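Local coordinates for possible galactose mutarotase (PDB 4RNL), which is of unproven function but probably interconverts the alpha and beta anomers of galactose or a related aldose, at residues N87-G91 with A92-L96; Y282-D285 with H286-G289; E308-H311 with F312-S315. All blocks are in the same frame, centred on the assembly; numbering follows the deposited sequence.

Contact 1: residues N87-G91 with A92-L96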
ATOM      1  N   ASN A  87      -0.539  -8.974  -2.064  1.00 11.15           N
ATOM      2  CA  ASN A  87      -1.058 -10.064  -1.236  1.00 10.90           C
ATOM      3  C   ASN A  87      -0.777 -11.459  -1.810  1.00 10.79           C
ATOM      4  O   ASN A  87       0.198 -11.648  -2.546  1.00 15.97           O
ATOM      5  CB  ASN A  87      -2.536  -9.863  -0.882  1.00 14.26           C
ATOM      6  CG  ASN A  87      -2.856 -10.347   0.511  1.00 18.17           C
ATOM      7  OD1 ASN A  87      -3.209 -11.506   0.698  1.00 21.10           O
ATOM      8  ND2 ASN A  87      -2.682  -9.472   1.508  1.00 21.49           N
ATOM      9  N   ARG A  88      -1.616 -12.433  -1.474  1.00 11.37           N
ATOM     10  CA  ARG A  88      -1.234 -13.832  -1.638  1.00 13.53           C
ATOM     11  C   ARG A  88      -1.883 -14.533  -2.819  1.00 13.43           C
ATOM     12  O   ARG A  88      -3.053 -14.299  -3.134  1.00 16.13           O
ATOM     13  CB  ARG A  88      -1.543 -14.612  -0.350  1.00 16.37           C
ATOM     14  CG  ARG A  88      -0.741 -14.143   0.841  1.00 15.57           C
ATOM     15  CD  ARG A  88      -1.071 -14.897   2.118  1.00 14.35           C
ATOM     16  NE  ARG A  88      -0.088 -14.544   3.147  1.00 17.96           N
ATOM     17  CZ  ARG A  88      -0.167 -13.459   3.909  1.00 27.46           C
ATOM     18  NH1 ARG A  88      -1.202 -12.637   3.786  1.00 23.37           N
ATOM     19  NH2 ARG A  88       0.785 -13.192   4.797  1.00 26.33           N
ATOM     20  N   ILE A  89      -1.109 -15.407  -3.455  1.00 13.91           N
ATOM     21  CA  ILE A  89      -1.635 -16.345  -4.440  1.00 11.53           C
ATOM     22  C   ILE A  89      -1.374 -17.734  -3.890  1.00 13.54           C
ATOM     23  O   ILE A  89      -0.222 -18.114  -3.648  1.00 14.05           O
ATOM     24  CB  ILE A  89      -0.947 -16.171  -5.807  1.00 11.17           C
ATOM     25  CG1 ILE A  89      -1.274 -14.791  -6.385  1.00 11.46           C
ATOM     26  CG2 ILE A  89      -1.375 -17.294  -6.780  1.00 11.60           C
ATOM     27  CD1 ILE A  89      -0.492 -14.443  -7.671  1.00 11.39           C
ATOM     28  N   ALA A  90      -2.446 -18.481  -3.661  1.00 13.85           N
ATOM     29  CA  ALA A  90      -2.347 -19.777  -3.001  1.00 16.40           C
ATOM     30  C   ALA A  90      -1.457 -20.747  -3.777  1.00 18.36           C
ATOM     31  O   ALA A  90      -1.581 -20.886  -4.999  1.00 15.56           O
ATOM     32  CB  ALA A  90      -3.734 -20.364  -2.788  1.00 15.36           C
ATOM     33  N   GLY A  91      -0.546 -21.397  -3.060  1.00 17.66           N
ATOM     34  CA  GLY A  91       0.296 -22.438  -3.631  1.00 20.32           C
ATOM     35  C   GLY A  91       1.340 -21.924  -4.603  1.00 17.86           C
ATOM     36  O   GLY A  91       1.984 -22.718  -5.297  1.00 16.72           O
ATOM     37  N   ALA A  92       1.504 -20.602  -4.652  1.00 15.57           N
ATOM     38  CA  ALA A  92       2.438 -19.963  -5.579  1.00 14.56           C
ATOM     39  C   ALA A  92       2.190 -20.446  -7.002  1.00 19.57           C
ATOM     40  O   ALA A  92       3.131 -20.710  -7.755  1.00 18.36           O
ATOM     41  CB  ALA A  92       3.887 -20.238  -5.167  1.00 14.43           C
ATOM     42  N   SER A  93       0.915 -20.563  -7.362  1.00 16.23           N
ATOM     43  CA  SER A  93       0.545 -21.074  -8.674  1.00 18.04           C
ATOM     44  C   SER A  93      -0.852 -20.602  -9.053  1.00 18.67           C
ATOM     45  O   SER A  93      -1.712 -20.448  -8.186  1.00 17.60           O
ATOM     46  CB  SER A  93       0.570 -22.601  -8.656  1.00 22.73           C
ATOM     47  OG  SER A  93       0.313 -23.118  -9.946  1.00 27.55           O
ATOM     48  N   PHE A  94      -1.079 -20.379 -10.347  1.00 16.28           N
ATOM     49  CA  PHE A  94      -2.428 -20.092 -10.846  1.00 13.57           C
ATOM     50  C   PHE A  94      -2.538 -20.461 -12.323  1.00 18.23           C
ATOM     51  O   PHE A  94      -1.526 -20.678 -12.987  1.00 19.31           O
ATOM     52  CB  PHE A  94      -2.828 -18.624 -10.604  1.00 14.19           C
ATOM     53  CG  PHE A  94      -1.988 -17.621 -11.357  1.00 16.76           C
ATOM     54  CD1 PHE A  94      -0.769 -17.199 -10.854  1.00 15.35           C
ATOM     55  CD2 PHE A  94      -2.430 -17.093 -12.564  1.00 18.85           C
ATOM     56  CE1 PHE A  94      -0.003 -16.265 -11.539  1.00 15.20           C
ATOM     57  CE2 PHE A  94      -1.667 -16.162 -13.261  1.00 18.56           C
ATOM     58  CZ  PHE A  94      -0.454 -15.749 -12.749  1.00 14.32           C
ATOM     59  N   VAL A  95      -3.768 -20.556 -12.821  1.00 15.34           N
ATOM     60  CA  VAL A  95      -4.003 -20.863 -14.225  1.00 18.87           C
ATOM     61  C   VAL A  95      -4.527 -19.628 -14.944  1.00 22.87           C
ATOM     62  O   VAL A  95      -5.428 -18.946 -14.455  1.00 17.97           O
ATOM     63  CB  VAL A  95      -4.991 -22.037 -14.388  1.00 19.22           C
ATOM     64  CG1 VAL A  95      -5.276 -22.321 -15.867  1.00 21.16           C
ATOM     65  CG2 VAL A  95      -4.442 -23.277 -13.727  1.00 18.37           C
ATOM     66  N   LEU A  96      -3.942 -19.324 -16.098  1.00 16.86           N
ATOM     67  CA  LEU A  96      -4.434 -18.228 -16.924  1.00 17.53           C
ATOM     68  C   LEU A  96      -4.443 -18.693 -18.365  1.00 19.15           C
ATOM     69  O   LEU A  96      -3.423 -19.150 -18.890  1.00 19.69           O
ATOM     70  CB  LEU A  96      -3.568 -16.970 -16.758  1.00 17.01           C
ATOM     71  CG  LEU A  96      -3.972 -15.758 -17.601  1.00 21.52           C
ATOM     72  CD1 LEU A  96      -5.389 -15.323 -17.287  1.00 23.73           C
ATOM     73  CD2 LEU A  96      -3.002 -14.595 -17.396  1.00 21.26           C
TER

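Contact 2: residues Y282-D285 with H286-G289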
ATOM      1  N   TYR A 282      -4.024  -4.224   8.004  1.00 10.81           N
ATOM      2  CA  TYR A 282      -2.978  -4.997   8.662  1.00  9.88           C
ATOM      3  C   TYR A 282      -2.404  -4.199   9.815  1.00 14.41           C
ATOM      4  O   TYR A 282      -1.964  -3.067   9.638  1.00 10.84           O
ATOM      5  CB  TYR A 282      -1.874  -5.405   7.673  1.00  9.81           C
ATOM      6  CG  TYR A 282      -0.754  -6.162   8.351  1.00 10.67           C
ATOM      7  CD1 TYR A 282      -1.024  -7.274   9.142  1.00 13.37           C
ATOM      8  CD2 TYR A 282       0.570  -5.756   8.213  1.00 13.24           C
ATOM      9  CE1 TYR A 282       0.000  -7.967   9.788  1.00 13.02           C
ATOM     10  CE2 TYR A 282       1.602  -6.440   8.843  1.00 12.82           C
ATOM     11  CZ  TYR A 282       1.309  -7.543   9.625  1.00 16.31           C
ATOM     12  OH  TYR A 282       2.329  -8.214  10.252  1.00 14.35           O
ATOM     13  N   THR A 283      -2.421  -4.789  11.001  1.00 11.24           N
ATOM     14  CA  THR A 283      -2.023  -4.065  12.204  1.00  9.72           C
ATOM     15  C   THR A 283      -0.580  -4.304  12.644  1.00 15.64           C
ATOM     16  O   THR A 283      -0.255  -4.085  13.804  1.00 12.63           O
ATOM     17  CB  THR A 283      -2.979  -4.362  13.380  1.00 15.92           C
ATOM     18  OG1 THR A 283      -3.118  -5.785  13.532  1.00 11.35           O
ATOM     19  CG2 THR A 283      -4.350  -3.766  13.097  1.00 16.38           C
ATOM     20  N   ALA A 284       0.278  -4.751  11.729  1.00 14.34           N
ATOM     21  CA  ALA A 284       1.731  -4.797  11.976  1.00 11.36           C
ATOM     22  C   ALA A 284       2.125  -5.641  13.178  1.00 16.67           C
ATOM     23  O   ALA A 284       2.988  -5.252  13.978  1.00 17.92           O
ATOM     24  CB  ALA A 284       2.306  -3.368  12.126  1.00 11.04           C
ATOM     25  N   ASP A 285       1.509  -6.804  13.320  1.00 17.19           N
ATOM     26  CA  ASP A 285       1.782  -7.604  14.501  1.00 19.01           C
ATOM     27  C   ASP A 285       3.130  -8.318  14.470  1.00 13.70           C
ATOM     28  O   ASP A 285       3.591  -8.813  15.494  1.00 17.82           O
ATOM     29  CB  ASP A 285       0.621  -8.559  14.766  1.00 26.19           C
ATOM     30  CG  ASP A 285      -0.690  -7.821  14.871  1.00 32.87           C
ATOM     31  OD1 ASP A 285      -1.026  -7.366  15.989  1.00 33.65           O
ATOM     32  OD2 ASP A 285      -1.352  -7.655  13.821  1.00 34.80           O
ATOM     33  N   HIS A 286       3.779  -8.343  13.312  1.00 16.59           N
ATOM     34  CA  HIS A 286       5.088  -8.991  13.209  1.00 18.43           C
ATOM     35  C   HIS A 286       6.196  -8.148  13.845  1.00 17.24           C
ATOM     36  O   HIS A 286       7.264  -8.656  14.172  1.00 21.50           O
ATOM     37  CB  HIS A 286       5.428  -9.266  11.749  1.00 15.69           C
ATOM     38  CG  HIS A 286       5.802  -8.038  10.980  1.00 16.81           C
ATOM     39  ND1 HIS A 286       4.865  -7.182  10.442  1.00 18.60           N
ATOM     40  CD2 HIS A 286       7.013  -7.527  10.656  1.00 16.21           C
ATOM     41  CE1 HIS A 286       5.484  -6.190   9.823  1.00 17.19           C
ATOM     42  NE2 HIS A 286       6.788  -6.380   9.934  1.00 16.51           N
ATOM     43  N   LEU A 287       5.939  -6.854  14.016  1.00 17.68           N
ATOM     44  CA  LEU A 287       6.935  -5.953  14.606  1.00 17.60           C
ATOM     45  C   LEU A 287       7.247  -6.335  16.058  1.00 18.94           C
ATOM     46  O   LEU A 287       6.343  -6.633  16.848  1.00 22.33           O
ATOM     47  CB  LEU A 287       6.465  -4.496  14.493  1.00 13.20           C
ATOM     48  CG  LEU A 287       6.357  -4.026  13.033  1.00 16.15           C
ATOM     49  CD1 LEU A 287       5.818  -2.606  12.928  1.00 12.32           C
ATOM     50  CD2 LEU A 287       7.702  -4.111  12.341  1.00 13.07           C
ATOM     51  N   ASP A 288       8.532  -6.340  16.411  1.00 14.37           N
ATOM     52  CA  ASP A 288       8.949  -6.928  17.680  1.00 18.82           C
ATOM     53  C   ASP A 288       9.913  -6.070  18.496  1.00 20.45           C
ATOM     54  O   ASP A 288      10.557  -6.561  19.424  1.00 19.78           O
ATOM     55  CB  ASP A 288       9.525  -8.334  17.440  1.00 23.99           C
ATOM     56  CG  ASP A 288      10.842  -8.315  16.668  1.00 27.95           C
ATOM     57  OD1 ASP A 288      11.301  -7.227  16.242  1.00 22.00           O
ATOM     58  OD2 ASP A 288      11.427  -9.405  16.483  1.00 29.21           O
ATOM     59  N   GLY A 289      10.008  -4.788  18.161  1.00 21.42           N
ATOM     60  CA  GLY A 289      10.831  -3.875  18.932  1.00 22.93           C
ATOM     61  C   GLY A 289      12.310  -3.889  18.587  1.00 20.75           C
ATOM     62  O   GLY A 289      13.115  -3.313  19.317  1.00 22.99           O
TER
HETATM   63  O   HOH W   1       5.631  -8.752  18.191  1.00 32.65           O

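Contact 3: residues E308-H311 with F312-S315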
ATOM      1  N   GLU A 308      -4.351  -1.075   2.776  1.00 11.73           N
ATOM      2  CA  GLU A 308      -3.910  -1.283   1.402  1.00 13.10           C
ATOM      3  C   GLU A 308      -5.092  -1.527   0.491  1.00 13.74           C
ATOM      4  O   GLU A 308      -5.763  -2.561   0.592  1.00 11.36           O
ATOM      5  CB  GLU A 308      -2.968  -2.488   1.324  1.00 14.02           C
ATOM      6  CG  GLU A 308      -1.928  -2.517   2.428  1.00 27.58           C
ATOM      7  CD  GLU A 308      -1.434  -3.919   2.706  1.00 31.15           C
ATOM      8  OE1 GLU A 308      -1.194  -4.656   1.735  1.00 29.61           O
ATOM      9  OE2 GLU A 308      -1.306  -4.287   3.892  1.00 40.33           O
ATOM     10  N   THR A 309      -5.340  -0.588  -0.412  1.00  9.84           N
ATOM     11  CA  THR A 309      -6.447  -0.737  -1.356  1.00  9.27           C
ATOM     12  C   THR A 309      -6.006  -1.696  -2.444  1.00 12.26           C
ATOM     13  O   THR A 309      -4.889  -1.597  -2.954  1.00 14.94           O
ATOM     14  CB  THR A 309      -6.835   0.615  -1.949  1.00 14.88           C
ATOM     15  OG1 THR A 309      -5.681   1.195  -2.559  1.00 15.88           O
ATOM     16  CG2 THR A 309      -7.321   1.565  -0.838  1.00 10.80           C
ATOM     17  N   GLN A 310      -6.880  -2.633  -2.808  1.00  8.88           N
ATOM     18  CA  GLN A 310      -6.436  -3.761  -3.612  1.00  8.47           C
ATOM     19  C   GLN A 310      -7.610  -4.549  -4.166  1.00 10.39           C
ATOM     20  O   GLN A 310      -8.761  -4.338  -3.770  1.00 11.71           O
ATOM     21  CB  GLN A 310      -5.609  -4.684  -2.711  1.00 10.87           C
ATOM     22  CG  GLN A 310      -6.448  -5.236  -1.551  1.00 13.44           C
ATOM     23  CD  GLN A 310      -5.732  -6.297  -0.758  1.00 16.98           C
ATOM     24  OE1 GLN A 310      -4.516  -6.448  -0.866  1.00 17.73           O
ATOM     25  NE2 GLN A 310      -6.487  -7.056   0.044  1.00 17.26           N
ATOM     26  N   HIS A 311      -7.327  -5.451  -5.100  1.00 10.03           N
ATOM     27  CA  HIS A 311      -8.264  -6.532  -5.395  1.00 11.64           C
ATOM     28  C   HIS A 311      -8.050  -7.641  -4.354  1.00 11.94           C
ATOM     29  O   HIS A 311      -7.042  -7.642  -3.644  1.00 12.73           O
ATOM     30  CB  HIS A 311      -8.081  -7.043  -6.828  1.00 10.42           C
ATOM     31  CG  HIS A 311      -8.807  -6.226  -7.856  1.00 13.05           C
ATOM     32  ND1 HIS A 311      -8.700  -4.852  -7.926  1.00 14.75           N
ATOM     33  CD2 HIS A 311      -9.642  -6.591  -8.855  1.00 12.52           C
ATOM     34  CE1 HIS A 311      -9.445  -4.406  -8.921  1.00 17.62           C
ATOM     35  NE2 HIS A 311     -10.030  -5.440  -9.502  1.00 15.77           N
ATOM     36  N   PHE A 312      -9.002  -8.566  -4.250  1.00 12.13           N
ATOM     37  CA  PHE A 312      -9.027  -9.533  -3.147  1.00 10.50           C
ATOM     38  C   PHE A 312      -7.865 -10.530  -3.205  1.00 11.93           C
ATOM     39  O   PHE A 312      -7.401 -10.884  -4.295  1.00 12.97           O
ATOM     40  CB  PHE A 312     -10.338 -10.339  -3.168  1.00 10.08           C
ATOM     41  CG  PHE A 312     -11.597  -9.514  -3.043  1.00 13.31           C
ATOM     42  CD1 PHE A 312     -11.560  -8.155  -2.744  1.00 11.47           C
ATOM     43  CD2 PHE A 312     -12.833 -10.123  -3.216  1.00 12.14           C
ATOM     44  CE1 PHE A 312     -12.742  -7.423  -2.631  1.00 13.62           C
ATOM     45  CE2 PHE A 312     -14.012  -9.404  -3.106  1.00 13.59           C
ATOM     46  CZ  PHE A 312     -13.963  -8.047  -2.813  1.00 13.02           C
ATOM     47  N   PRO A 313      -7.395 -11.000  -2.031  1.00 12.04           N
ATOM     48  CA  PRO A 313      -6.366 -12.049  -1.976  1.00 14.09           C
ATOM     49  C   PRO A 313      -6.763 -13.266  -2.798  1.00 12.60           C
ATOM     50  O   PRO A 313      -7.941 -13.635  -2.808  1.00 13.86           O
ATOM     51  CB  PRO A 313      -6.329 -12.427  -0.490  1.00 14.39           C
ATOM     52  CG  PRO A 313      -6.749 -11.168   0.216  1.00 15.49           C
ATOM     53  CD  PRO A 313      -7.778 -10.530  -0.685  1.00 12.27           C
ATOM     54  N   ASP A 314      -5.785 -13.862  -3.480  1.00 12.14           N
ATOM     55  CA  ASP A 314      -5.958 -15.113  -4.218  1.00 13.93           C
ATOM     56  C   ASP A 314      -6.913 -15.004  -5.409  1.00 12.44           C
ATOM     57  O   ASP A 314      -7.456 -16.007  -5.864  1.00 15.62           O
ATOM     58  CB  ASP A 314      -6.395 -16.260  -3.292  1.00 15.66           C
ATOM     59  CG  ASP A 314      -6.088 -17.628  -3.882  1.00 19.35           C
ATOM     60  OD1 ASP A 314      -5.072 -17.736  -4.607  1.00 16.46           O
ATOM     61  OD2 ASP A 314      -6.855 -18.592  -3.641  1.00 22.03           O
ATOM     62  N   SER A 315      -7.116 -13.792  -5.918  1.00 12.53           N
ATOM     63  CA  SER A 315      -8.019 -13.618  -7.068  1.00 14.15           C
ATOM     64  C   SER A 315      -7.666 -14.441  -8.312  1.00 11.96           C
ATOM     65  O   SER A 315      -8.578 -14.920  -9.007  1.00 14.83           O
ATOM     66  CB  SER A 315      -8.181 -12.133  -7.428  1.00 14.53           C
ATOM     67  OG  SER A 315      -8.792 -11.419  -6.356  1.00 14.98           O
TER

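Contact 1: residues N87-G91 with A92-L96
Between Ile89 and Ser93 the chain makes a sharp bend in which the backbone NH of Ala92 reaches back to Ile89 O (N to O 3.2 Å) and Ser93 N bonds only weakly to Ala90 O, with Ala90 and Gly91 at the backbone angles of a type II turn and both Gly91 (phi 70°) and Ala92 (phi 52°) in the left-handed region, where glycine is at ease and alanine less so. Inside the bend, Ile89 does most of the side-chain work. Its CG2 branch stands anti to the backbone N and reaches over the turn to lie 3.5 Å from Ser93 O. The same methyl approaches CD1 of the Phe94 ring obliquely at 4.1 Å, a loose apolar touch. Phe94 CG sits between its own backbone N and carbonyl carbon (chi1 65°), which brings the ring round beside the isoleucine. Ser93 O, next to the methyl, accepts a bond from Asn317 ND2, and Ile89 and Phe94 both pack on Asn317. The turn thus links two short antiparallel pairings: strand 88-89 runs beside strand 111-112, and strand 93-96 beside strand 99-102, with the backbones of Ile89 and Ser111 and of Phe94 and Asp101 hydrogen-bonded.

Contact 2: residues Y282-D285 with H286-G289
Tyr282 OH and His286 ND1 meet at 2.7 Å in a hydrogen bond whose proton may sit on either atom. Neither ring lies over the other; they meet at their margins with planes only 7° apart, the imidazole nitrogen at the edge of the phenol and in its plane. Tyr282 extends with CG anti to the backbone N (chi1 178°), whereas His286 folds CG in between its backbone N and carbonyl carbon (chi1 74°), which sets the imidazole against the phenol hydroxyl. The two side chains cross at about a right angle. The other imidazole nitrogen, NE2, bonds to Ser76 OG, and the ring is therefore fixed at both nitrogens. Over the centre of the tyrosine ring lies Ala284 N, 3.4 Å above its plane. A phenylalanine in place of Tyr282 would probably leave His286 ND1 without this mate and the imidazole freer to turn. Nearby, Thr283 OG1 donates to the syn side of Asp285 OD2 at 2.6 Å, and Ala284 CB packs on Leu287 CD1 at 3.7 Å. The backbone is a type I beta turn, Ala284 to Leu287, closed by a weak bond from Leu287 N to Ala284 O, in the loop leaving strand 278-282; a glycerol near Tyr282 is consistent with a sugar-binding cleft alongside.

Contact 3: residues E308-H311 with F312-S315
Gln310 NE2, packed 3.8 Å from Pro313 CD, is gripped by two acceptors beyond the turn, Gln280 OE1 and Asn244 OD1. The glutamine rises with CG between its backbone N and carbonyl carbon (chi1 62°) and runs extended from there, which carries the amide up to the proline ring. The two side chains cross at about a right angle, and on the proline side the neighbours of the amide nitrogen are the apolar Pro313 CD and CG. Pro313 also rests on Gln280 and Asn244, the residues that take the amide's bonds, so polar and apolar contacts share one small cluster. His311 sends its imidazole the other way, to where ND1 bonds to Glu276 OE1, while its backbone N is bonded to Asn178 OD1. Phe312 turns CG anti to its carbonyl carbon, and CD1 lies 3.9 Å from His311 C; farther out, its ring meets Phe321 edge-to-face. From Phe312 to Ser315 the chain makes a type II beta turn, with Pro313 and Asp314 (phi 65°) at its corners. A weak backbone bond from Ser315 N to Phe312 O closes it, and Ser315 OG donates to the same oxygen at a short 2.5 Å, tilted 33° from the carbonyl plane. Across this buried junction the side chains meet by van der Waals packing, and the polar ends of Gln310 and His311 are paid for by other strands and loops, which probably sets their orientation.

In the fold
Along the chain the order is contact 1, contact 2, contact 3. Contacts 2 and 3 belong to the seven-stranded antiparallel sheet, their centres about 20 Å apart: contact 2 leaves strand 278-282, and contact 3 ends the adjacent strand 305-310. They touch where Tyr282 CB packs at 4.0 Å on Glu308 OE2. Contact 1, about 12 Å from contact 3 between centres, is tied to it by a probable hydrogen bond, Ala90 N to Asp314 OD1 at 2.9 Å. Contacts 1 and 2, with centres about 25 Å apart, do not touch. Bound glycerol is hydrogen-bonded by Arg88 and by Glu308, and glycerol also lies near Tyr282, consistent with all three contacts bordering the sugar cleft of this beta-sandwich family.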